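Carbamate kinase (Mycoplasma penetrans, PDB 4AXS) probably acts as a carbamate kinase, a member of the amino acid kinase family that transfers phosphate between carbamoyl phosphate and ADP. Local coordinates at residues N278-I281 with N282-Q285; G289-L292 with P293-A297; M111-A114 with I115-L119. One frame throughout, in Å; residues are numbered along the deposited sequence.

How the contacts relate
Contacts 1 and 2 follow each other closely along the chain, three residues apart. Contact 1 (278-285) holds the end of helix 274-282; contact 2 (289-297) holds the start of helix 292-302. Their centres are 12 Å apart and they touch: Ile-281 CG1 lies 4.0 Å from Leu-292 CD1, and Ile-281 CD1 is 4.2 Å from Ile-295 CG2. Contact 3, within helix 96-121, is on the opposite side of the chain's centre. Its centre is about 39 Å from that of contact 1 and 28 Å from that of contact 2, and it faces the second subunit. A sulfate ion, probably from the crystallisation liquor, lies about 4 Å from the Lys-294 side chain of contact 2.

Contact 1 of 3, residues N278-I281 with N282-Q285; sequences NNFI and NQDQ
Phe-280 meets Gln-285 with both backbone and side chain. Its carbonyl O accepts the backbone N-H of Gln-285 (N to O 2.9 Å), and its CB rests 3.7 Å from CG of Gln-285. The glutamine amide plane stands nearly perpendicular to the phenyl ring, at 89°. A bend at chi2 turns the Gln-285 amide off the line of its stem, and OE1 accepts a hydrogen bond from the backbone N of Asp-260. The side chains of Gln-283 and Phe-280 lie side by side, pointing the same way, while Val-259, Leu-269 and Phe-286 also touch the phenyl group.

The side chain of Asn-282 turns back toward the last helical turn: its CG lies beside its own backbone N (chi1 -74°), and its CB sits 3.1 Å from Asn-279 O. The amides of Asn-279 and Asn-282 are turned steeply against each other. In the backbone, Asn-282 N bonds Asn-278 O at 2.9 Å, and Gln-283 N continues the helical pattern by bonding Asn-279 O at 3.0 Å.

Ile-281 divides its roles. Its side chain leads off to Leu-292 and Met-299 of helix 292-302, whereas its O accepts Asp-284 N at 3.1 Å. That donor stands above the carbonyl plane, because the chain is curling back over the helix end. Asp-284 has positive phi (56°) and is the C-prime residue. The Gln-285 to Phe-280 bond, together with the Asp-284 to Ile-281 bond, makes this a Schellman motif closing helix 274-282.

Contact 2 of 3, residues G289-L292 with P293-A297; sequences GSML and PKIKA
The Lys-294 side chain bonds the backbone carbonyl of Ser-290. NZ of Lys-294 donates to Ser-290 O at 3.1 Å, in the carbonyl plane, after bends at chi3 and chi4 have brought the ammonium group back beside the loop. The stem passes across the oxygen end of that carbonyl, with CD of Lys-294 3.0 Å from Ser-290 O. The charge has further, weak and long pairings with Asp-233 and with a bound sulfate ion.

Backbone hydrogen bonds form the first helical turn. Ile-295 N reaches Met-291 O at 2.8 Å, and Lys-296 N reaches Leu-292 O, also at 2.8 Å; both are close to straight. Pro-293 has no N-H to offer, which costs nothing in the first turn, where no N-H is needed for the i to i-4 bonds within the helix. Its ring tucks against the loop, with CG of Pro-293 3.1 Å from Gly-289 O. The positive phi of Gly-289 (116°) is a backbone shape that glycine takes readily.

Apolar contacts follow the same helical spacing. CG of Met-291 meets CG1 of Ile-295 at 3.7 Å, the two chains crossing at a slant, and CG of Leu-292 lies 3.9 Å from CD of Lys-296, whose aliphatic stem provides the apolar surface.

Ile-295 and Lys-294 both touch Ile-312 on strand 309-313. The arrangement is the N-terminal turn of a helix, with proline in its second position, in the long connection between the parallel, neighbouring strands 247-251 and 309-313, an elaborated beta-alpha-beta crossover of the kinase-family sheet.

Contact 3 of 3, residues M111-A114 with I115-L119; sequences MLTA and ISNEL
Thr-113 and Asn-117 lie side by side, one helical turn apart and pointing the same way. The methyl CG2 of Thr-113 is 3.4 Å from ND2 of Asn-117, placed there because chi1 (-63°) sets CG2 opposite the backbone N and OG1 beside it. The polar atoms look outward: OG1 of Thr-113 is hydrogen-bonded to NE2 of Gln-134 of the second subunit, and OD1 of Asn-117 accepts the backbone N of Tyr-223 of that subunit. Beneath the pair, Asn-117 N bonds Thr-113 O at 2.6 Å.

Ser-116 sits on the next flank. Its OG hangs over the preceding turn and makes a weak bond to Leu-112 O at 3.0 Å; the backbone N of Ser-116 reaches that same oxygen, also weakly, at 3.3 Å. One carbonyl thus serves two donors of one residue. Ile-191 of the second subunit touches Ser-116, and Leu-132 of that subunit touches Leu-112.

These residues belong to the long helix 96-121, which covers the alpha/beta core of the amino acid kinase fold on one side and meets the partner subunit on another. Met-111 and Ile-115 face inward. Met-111 packs on Val-66 and His-68 of strand 64-68, and Ile-115 on Val-128, Val-205 and Ile-54.

Glu-118, one turn after Ala-114, donates its N to Ala-114 O at 2.8 Å and rests its CG 3.2 Å from that oxygen. A bend at chi2 (-55°) turns the carboxylate aside, where OE2 makes a long, weak ion pair with Lys-121 NZ, while the side chain touches Ala-51, Ala-52 and Ala-55 of helix 48-59.

Contact 1 of 3, residues N278-I281 with N282-Q285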
ATOM      1  N   ASN A 278     -27.781  -7.326 -22.628  1.00 41.74           N
ATOM      2  CA  ASN A 278     -28.807  -7.956 -21.797  1.00 48.34           C
ATOM      3  C   ASN A 278     -29.411  -9.242 -22.382  1.00 46.04           C
ATOM      4  O   ASN A 278     -29.591 -10.232 -21.671  1.00 43.33           O
ATOM      5  CB  ASN A 278     -29.872  -6.933 -21.377  1.00 45.73           C
ATOM      6  CG  ASN A 278     -29.377  -6.028 -20.243  1.00 54.77           C
ATOM      7  OD1 ASN A 278     -29.447  -4.800 -20.326  1.00 53.39           O
ATOM      8  ND2 ASN A 278     -28.839  -6.644 -19.189  1.00 48.39           N
ATOM      9  N   ASN A 279     -29.695  -9.231 -23.680  1.00 44.74           N
ATOM     10  CA  ASN A 279     -30.131 -10.444 -24.362  1.00 41.46           C
ATOM     11  C   ASN A 279     -29.019 -11.483 -24.417  1.00 44.40           C
ATOM     12  O   ASN A 279     -29.215 -12.644 -24.033  1.00 45.03           O
ATOM     13  CB  ASN A 279     -30.634 -10.120 -25.765  1.00 39.55           C
ATOM     14  CG  ASN A 279     -31.814  -9.181 -25.742  1.00 44.44           C
ATOM     15  OD1 ASN A 279     -32.722  -9.342 -24.924  1.00 43.19           O
ATOM     16  ND2 ASN A 279     -31.810  -8.184 -26.631  1.00 44.09           N
ATOM     17  N   PHE A 280     -27.848 -11.066 -24.889  1.00 41.41           N
ATOM     18  CA  PHE A 280     -26.705 -11.969 -24.927  1.00 45.32           C
ATOM     19  C   PHE A 280     -26.523 -12.658 -23.575  1.00 47.63           C
ATOM     20  O   PHE A 280     -26.228 -13.857 -23.503  1.00 49.85           O
ATOM     21  CB  PHE A 280     -25.433 -11.212 -25.312  1.00 45.07           C
ATOM     22  CG  PHE A 280     -25.370 -10.822 -26.760  1.00 44.04           C
ATOM     23  CD1 PHE A 280     -25.888 -11.666 -27.748  1.00 45.22           C
ATOM     24  CD2 PHE A 280     -24.769  -9.628 -27.144  1.00 38.23           C
ATOM     25  CE1 PHE A 280     -25.826 -11.316 -29.110  1.00 39.61           C
ATOM     26  CE2 PHE A 280     -24.698  -9.272 -28.497  1.00 42.74           C
ATOM     27  CZ  PHE A 280     -25.232 -10.121 -29.484  1.00 40.32           C
ATOM     28  N   ILE A 281     -26.710 -11.890 -22.505  1.00 46.60           N
ATOM     29  CA  ILE A 281     -26.578 -12.397 -21.144  1.00 46.87           C
ATOM     30  C   ILE A 281     -27.710 -13.367 -20.803  1.00 48.21           C
ATOM     31  O   ILE A 281     -27.502 -14.370 -20.116  1.00 49.06           O
ATOM     32  CB  ILE A 281     -26.572 -11.231 -20.129  1.00 49.70           C
ATOM     33  CG1 ILE A 281     -25.300 -10.396 -20.286  1.00 41.78           C
ATOM     34  CG2 ILE A 281     -26.727 -11.748 -18.701  1.00 46.58           C
ATOM     35  CD1 ILE A 281     -25.332  -9.099 -19.529  1.00 38.34           C
ATOM     36  N   ASN A 282     -28.912 -13.057 -21.278  1.00 48.58           N
ATOM     37  CA  ASN A 282     -30.050 -13.963 -21.125  1.00 52.65           C
ATOM     38  C   ASN A 282     -29.750 -15.351 -21.673  1.00 50.89           C
ATOM     39  O   ASN A 282     -30.156 -16.368 -21.094  1.00 51.72           O
ATOM     40  CB  ASN A 282     -31.292 -13.406 -21.828  1.00 49.93           C
ATOM     41  CG  ASN A 282     -31.913 -12.241 -21.080  1.00 53.23           C
ATOM     42  OD1 ASN A 282     -31.397 -11.803 -20.041  1.00 50.55           O
ATOM     43  ND2 ASN A 282     -33.035 -11.729 -21.606  1.00 48.54           N
ATOM     44  N   GLN A 283     -29.039 -15.393 -22.794  1.00 47.05           N
ATOM     45  CA  GLN A 283     -28.774 -16.670 -23.442  1.00 49.66           C
ATOM     46  C   GLN A 283     -27.405 -17.189 -23.095  1.00 51.64           C
ATOM     47  O   GLN A 283     -26.852 -18.008 -23.828  1.00 50.25           O
ATOM     48  CB  GLN A 283     -28.944 -16.581 -24.957  1.00 53.29           C
ATOM     49  CG  GLN A 283     -27.942 -15.678 -25.652  1.00 56.78           C
ATOM     50  CD  GLN A 283     -28.529 -15.070 -26.914  1.00 51.04           C
ATOM     51  OE1 GLN A 283     -29.741 -14.993 -27.057  1.00 53.58           O
ATOM     52  NE2 GLN A 283     -27.673 -14.634 -27.825  1.00 50.95           N
ATOM     53  N   ASP A 284     -26.870 -16.712 -21.971  1.00 50.19           N
ATOM     54  CA  ASP A 284     -25.633 -17.239 -21.422  1.00 48.14           C
ATOM     55  C   ASP A 284     -24.481 -17.175 -22.413  1.00 46.26           C
ATOM     56  O   ASP A 284     -23.678 -18.102 -22.515  1.00 42.54           O
ATOM     57  CB  ASP A 284     -25.841 -18.677 -20.952  1.00 52.50           C
ATOM     58  CG  ASP A 284     -26.523 -18.751 -19.603  1.00 63.24           C
ATOM     59  OD1 ASP A 284     -25.840 -18.529 -18.568  1.00 62.06           O
ATOM     60  OD2 ASP A 284     -27.740 -19.037 -19.577  1.00 63.66           O
ATOM     61  N   GLN A 285     -24.402 -16.069 -23.140  1.00 43.67           N
ATOM     62  CA  GLN A 285     -23.316 -15.887 -24.083  1.00 43.72           C
ATOM     63  C   GLN A 285     -21.941 -15.895 -23.414  1.00 53.54           C
ATOM     64  O   GLN A 285     -20.946 -16.186 -24.074  1.00 57.35           O
ATOM     65  CB  GLN A 285     -23.499 -14.598 -24.878  1.00 44.99           C
ATOM     66  CG  GLN A 285     -24.522 -14.715 -26.003  1.00 52.70           C
ATOM     67  CD  GLN A 285     -24.214 -15.848 -26.981  1.00 52.66           C
ATOM     68  OE1 GLN A 285     -23.095 -16.360 -27.031  1.00 50.92           O
ATOM     69  NE2 GLN A 285     -25.214 -16.235 -27.769  1.00 54.66           N
TER

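Contact 2 of 3, residues G289-L292 with P293-A297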
ATOM      1  N   GLY A 289     -17.904 -15.397 -14.667  1.00 54.68           N
ATOM      2  CA  GLY A 289     -16.596 -15.182 -14.081  1.00 59.97           C
ATOM      3  C   GLY A 289     -15.616 -14.503 -15.029  1.00 65.76           C
ATOM      4  O   GLY A 289     -15.199 -13.361 -14.798  1.00 67.77           O
ATOM      5  N   SER A 290     -15.244 -15.202 -16.097  1.00 63.40           N
ATOM      6  CA  SER A 290     -14.267 -14.679 -17.042  1.00 61.41           C
ATOM      7  C   SER A 290     -14.761 -13.403 -17.703  1.00 54.21           C
ATOM      8  O   SER A 290     -14.188 -12.334 -17.513  1.00 60.93           O
ATOM      9  CB  SER A 290     -13.924 -15.726 -18.110  1.00 71.39           C
ATOM     10  OG  SER A 290     -12.976 -15.224 -19.045  1.00 75.66           O
ATOM     11  N   MET A 291     -15.826 -13.511 -18.481  1.00 54.41           N
ATOM     12  CA  MET A 291     -16.289 -12.378 -19.273  1.00 51.40           C
ATOM     13  C   MET A 291     -17.513 -11.678 -18.668  1.00 47.75           C
ATOM     14  O   MET A 291     -17.644 -10.454 -18.747  1.00 43.85           O
ATOM     15  CB  MET A 291     -16.584 -12.826 -20.701  1.00 46.07           C
ATOM     16  CG  MET A 291     -16.836 -11.681 -21.656  1.00 49.18           C
ATOM     17  SD  MET A 291     -15.349 -10.706 -21.961  1.00 49.45           S
ATOM     18  CE  MET A 291     -14.240 -11.965 -22.603  1.00 46.74           C
ATOM     19  N   LEU A 292     -18.400 -12.457 -18.058  1.00 46.64           N
ATOM     20  CA  LEU A 292     -19.666 -11.927 -17.560  1.00 42.17           C
ATOM     21  C   LEU A 292     -19.481 -10.699 -16.678  1.00 40.51           C
ATOM     22  O   LEU A 292     -20.035  -9.643 -16.976  1.00 38.52           O
ATOM     23  CB  LEU A 292     -20.467 -13.019 -16.836  1.00 45.75           C
ATOM     24  CG  LEU A 292     -21.967 -12.772 -16.643  1.00 47.54           C
ATOM     25  CD1 LEU A 292     -22.628 -12.280 -17.948  1.00 44.28           C
ATOM     26  CD2 LEU A 292     -22.661 -14.028 -16.116  1.00 43.37           C
ATOM     27  N   PRO A 293     -18.692 -10.833 -15.592  1.00 41.58           N
ATOM     28  CA  PRO A 293     -18.440  -9.728 -14.660  1.00 38.28           C
ATOM     29  C   PRO A 293     -17.845  -8.510 -15.348  1.00 36.95           C
ATOM     30  O   PRO A 293     -18.192  -7.391 -14.965  1.00 35.66           O
ATOM     31  CB  PRO A 293     -17.413 -10.321 -13.684  1.00 42.85           C
ATOM     32  CG  PRO A 293     -17.662 -11.774 -13.718  1.00 42.13           C
ATOM     33  CD  PRO A 293     -18.019 -12.070 -15.152  1.00 46.14           C
ATOM     34  N   LYS A 294     -16.975  -8.720 -16.335  1.00 35.69           N
ATOM     35  CA  LYS A 294     -16.351  -7.614 -17.058  1.00 34.56           C
ATOM     36  C   LYS A 294     -17.387  -6.894 -17.903  1.00 37.75           C
ATOM     37  O   LYS A 294     -17.424  -5.663 -17.970  1.00 38.38           O
ATOM     38  CB  LYS A 294     -15.220  -8.106 -17.955  1.00 35.77           C
ATOM     39  CG  LYS A 294     -14.304  -9.132 -17.327  1.00 42.47           C
ATOM     40  CD  LYS A 294     -13.266  -9.616 -18.326  1.00 46.09           C
ATOM     41  CE  LYS A 294     -11.891  -9.684 -17.680  1.00 52.30           C
ATOM     42  NZ  LYS A 294     -11.926 -10.475 -16.410  1.00 60.94           N
ATOM     43  N   ILE A 295     -18.231  -7.681 -18.552  1.00 38.00           N
ATOM     44  CA  ILE A 295     -19.323  -7.155 -19.337  1.00 37.09           C
ATOM     45  C   ILE A 295     -20.249  -6.340 -18.451  1.00 37.84           C
ATOM     46  O   ILE A 295     -20.510  -5.162 -18.713  1.00 38.06           O
ATOM     47  CB  ILE A 295     -20.127  -8.304 -19.968  1.00 40.72           C
ATOM     48  CG1 ILE A 295     -19.278  -9.023 -21.021  1.00 43.98           C
ATOM     49  CG2 ILE A 295     -21.446  -7.790 -20.555  1.00 39.97           C
ATOM     50  CD1 ILE A 295     -18.694  -8.104 -22.064  1.00 36.78           C
ATOM     51  N   LYS A 296     -20.742  -6.980 -17.401  1.00 33.02           N
ATOM     52  CA  LYS A 296     -21.675  -6.341 -16.494  1.00 36.81           C
ATOM     53  C   LYS A 296     -21.102  -5.045 -15.919  1.00 38.38           C
ATOM     54  O   LYS A 296     -21.747  -3.993 -15.955  1.00 39.56           O
ATOM     55  CB  LYS A 296     -22.054  -7.307 -15.378  1.00 36.70           C
ATOM     56  CG  LYS A 296     -22.947  -8.453 -15.825  1.00 33.18           C
ATOM     57  CD  LYS A 296     -23.044  -9.537 -14.749  1.00 39.75           C
ATOM     58  CE  LYS A 296     -24.450 -10.121 -14.644  1.00 44.74           C
ATOM     59  NZ  LYS A 296     -24.519 -11.222 -13.632  1.00 52.86           N
ATOM     60  N   ALA A 297     -19.878  -5.120 -15.406  1.00 38.68           N
ATOM     61  CA  ALA A 297     -19.179  -3.928 -14.926  1.00 41.48           C
ATOM     62  C   ALA A 297     -19.032  -2.854 -16.008  1.00 39.46           C
ATOM     63  O   ALA A 297     -19.099  -1.667 -15.718  1.00 45.12           O
ATOM     64  CB  ALA A 297     -17.807  -4.299 -14.345  1.00 41.35           C
TER

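Contact 3 of 3, residues M111-A114 with I115-L119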
ATOM      1  N   MET A 111       4.170  -1.813  -9.812  1.00 32.04           N
ATOM      2  CA  MET A 111       3.556  -0.808 -10.661  1.00 38.81           C
ATOM      3  C   MET A 111       4.140   0.595 -10.451  1.00 41.34           C
ATOM      4  O   MET A 111       4.436   1.289 -11.426  1.00 38.67           O
ATOM      5  CB  MET A 111       2.025  -0.826 -10.506  1.00 40.04           C
ATOM      6  CG  MET A 111       1.414  -2.184 -10.904  1.00 43.29           C
ATOM      7  SD  MET A 111      -0.390  -2.249 -10.948  1.00 51.40           S
ATOM      8  CE  MET A 111      -0.704  -1.213 -12.369  1.00 42.83           C
ATOM      9  N   LEU A 112       4.333   0.997  -9.190  1.00 39.31           N
ATOM     10  CA  LEU A 112       4.829   2.336  -8.874  1.00 35.41           C
ATOM     11  C   LEU A 112       6.185   2.621  -9.504  1.00 37.30           C
ATOM     12  O   LEU A 112       6.411   3.701 -10.045  1.00 37.44           O
ATOM     13  CB  LEU A 112       4.926   2.532  -7.373  1.00 41.81           C
ATOM     14  CG  LEU A 112       4.752   3.972  -6.903  1.00 44.80           C
ATOM     15  CD1 LEU A 112       3.463   4.546  -7.483  1.00 40.68           C
ATOM     16  CD2 LEU A 112       4.737   4.008  -5.379  1.00 39.48           C
ATOM     17  N   THR A 113       7.099   1.662  -9.434  1.00 35.56           N
ATOM     18  CA  THR A 113       8.369   1.836 -10.123  1.00 40.10           C
ATOM     19  C   THR A 113       8.120   1.973 -11.624  1.00 46.76           C
ATOM     20  O   THR A 113       8.430   3.002 -12.235  1.00 45.23           O
ATOM     21  CB  THR A 113       9.315   0.641  -9.920  1.00 40.07           C
ATOM     22  OG1 THR A 113       9.645   0.505  -8.536  1.00 43.78           O
ATOM     23  CG2 THR A 113      10.591   0.846 -10.701  1.00 39.85           C
ATOM     24  N   ALA A 114       7.536   0.921 -12.201  1.00 45.18           N
ATOM     25  CA  ALA A 114       7.448   0.774 -13.645  1.00 40.95           C
ATOM     26  C   ALA A 114       6.788   1.961 -14.333  1.00 47.45           C
ATOM     27  O   ALA A 114       7.278   2.454 -15.357  1.00 50.30           O
ATOM     28  CB  ALA A 114       6.738  -0.507 -13.991  1.00 43.02           C
ATOM     29  N   ILE A 115       5.682   2.433 -13.777  1.00 43.95           N
ATOM     30  CA  ILE A 115       4.943   3.485 -14.459  1.00 45.93           C
ATOM     31  C   ILE A 115       5.636   4.825 -14.255  1.00 49.25           C
ATOM     32  O   ILE A 115       5.620   5.688 -15.135  1.00 53.09           O
ATOM     33  CB  ILE A 115       3.474   3.546 -14.015  1.00 43.22           C
ATOM     34  CG1 ILE A 115       2.791   4.760 -14.630  1.00 41.47           C
ATOM     35  CG2 ILE A 115       3.387   3.636 -12.498  1.00 56.72           C
ATOM     36  CD1 ILE A 115       1.437   5.031 -14.049  1.00 46.64           C
ATOM     37  N   SER A 116       6.239   4.997 -13.084  1.00 50.15           N
ATOM     38  CA  SER A 116       7.114   6.136 -12.845  1.00 47.05           C
ATOM     39  C   SER A 116       8.241   6.065 -13.872  1.00 51.09           C
ATOM     40  O   SER A 116       8.516   7.034 -14.584  1.00 52.89           O
ATOM     41  CB  SER A 116       7.686   6.087 -11.420  1.00 46.20           C
ATOM     42  OG  SER A 116       6.819   6.692 -10.468  1.00 40.13           O
ATOM     43  N   ASN A 117       8.878   4.902 -13.955  1.00 46.88           N
ATOM     44  CA  ASN A 117       9.991   4.707 -14.866  1.00 50.15           C
ATOM     45  C   ASN A 117       9.635   5.057 -16.312  1.00 59.70           C
ATOM     46  O   ASN A 117      10.342   5.838 -16.954  1.00 59.55           O
ATOM     47  CB  ASN A 117      10.510   3.277 -14.775  1.00 44.70           C
ATOM     48  CG  ASN A 117      11.586   3.120 -13.728  1.00 49.07           C
ATOM     49  OD1 ASN A 117      11.960   4.087 -13.060  1.00 51.25           O
ATOM     50  ND2 ASN A 117      12.102   1.900 -13.580  1.00 42.87           N
ATOM     51  N   GLU A 118       8.538   4.488 -16.815  1.00 54.81           N
ATOM     52  CA  GLU A 118       8.111   4.745 -18.189  1.00 54.11           C
ATOM     53  C   GLU A 118       7.837   6.225 -18.446  1.00 58.33           C
ATOM     54  O   GLU A 118       8.238   6.760 -19.475  1.00 61.25           O
ATOM     55  CB  GLU A 118       6.874   3.917 -18.555  1.00 55.31           C
ATOM     56  CG  GLU A 118       7.100   2.419 -18.560  1.00 51.70           C
ATOM     57  CD  GLU A 118       8.245   2.009 -19.459  1.00 57.67           C
ATOM     58  OE1 GLU A 118       8.472   2.708 -20.468  1.00 64.19           O
ATOM     59  OE2 GLU A 118       8.920   0.996 -19.157  1.00 55.52           O
ATOM     60  N   LEU A 119       7.147   6.884 -17.521  1.00 56.79           N
ATOM     61  CA  LEU A 119       6.872   8.313 -17.666  1.00 58.92           C
ATOM     62  C   LEU A 119       8.162   9.125 -17.802  1.00 65.80           C
ATOM     63  O   LEU A 119       8.177  10.161 -18.469  1.00 68.62           O
ATOM     64  CB  LEU A 119       6.034   8.845 -16.496  1.00 53.29           C
ATOM     65  CG  LEU A 119       4.575   8.380 -16.450  1.00 58.12           C
ATOM     66  CD1 LEU A 119       3.889   8.780 -15.154  1.00 47.10           C
ATOM     67  CD2 LEU A 119       3.795   8.903 -17.657  1.00 56.08           C
TER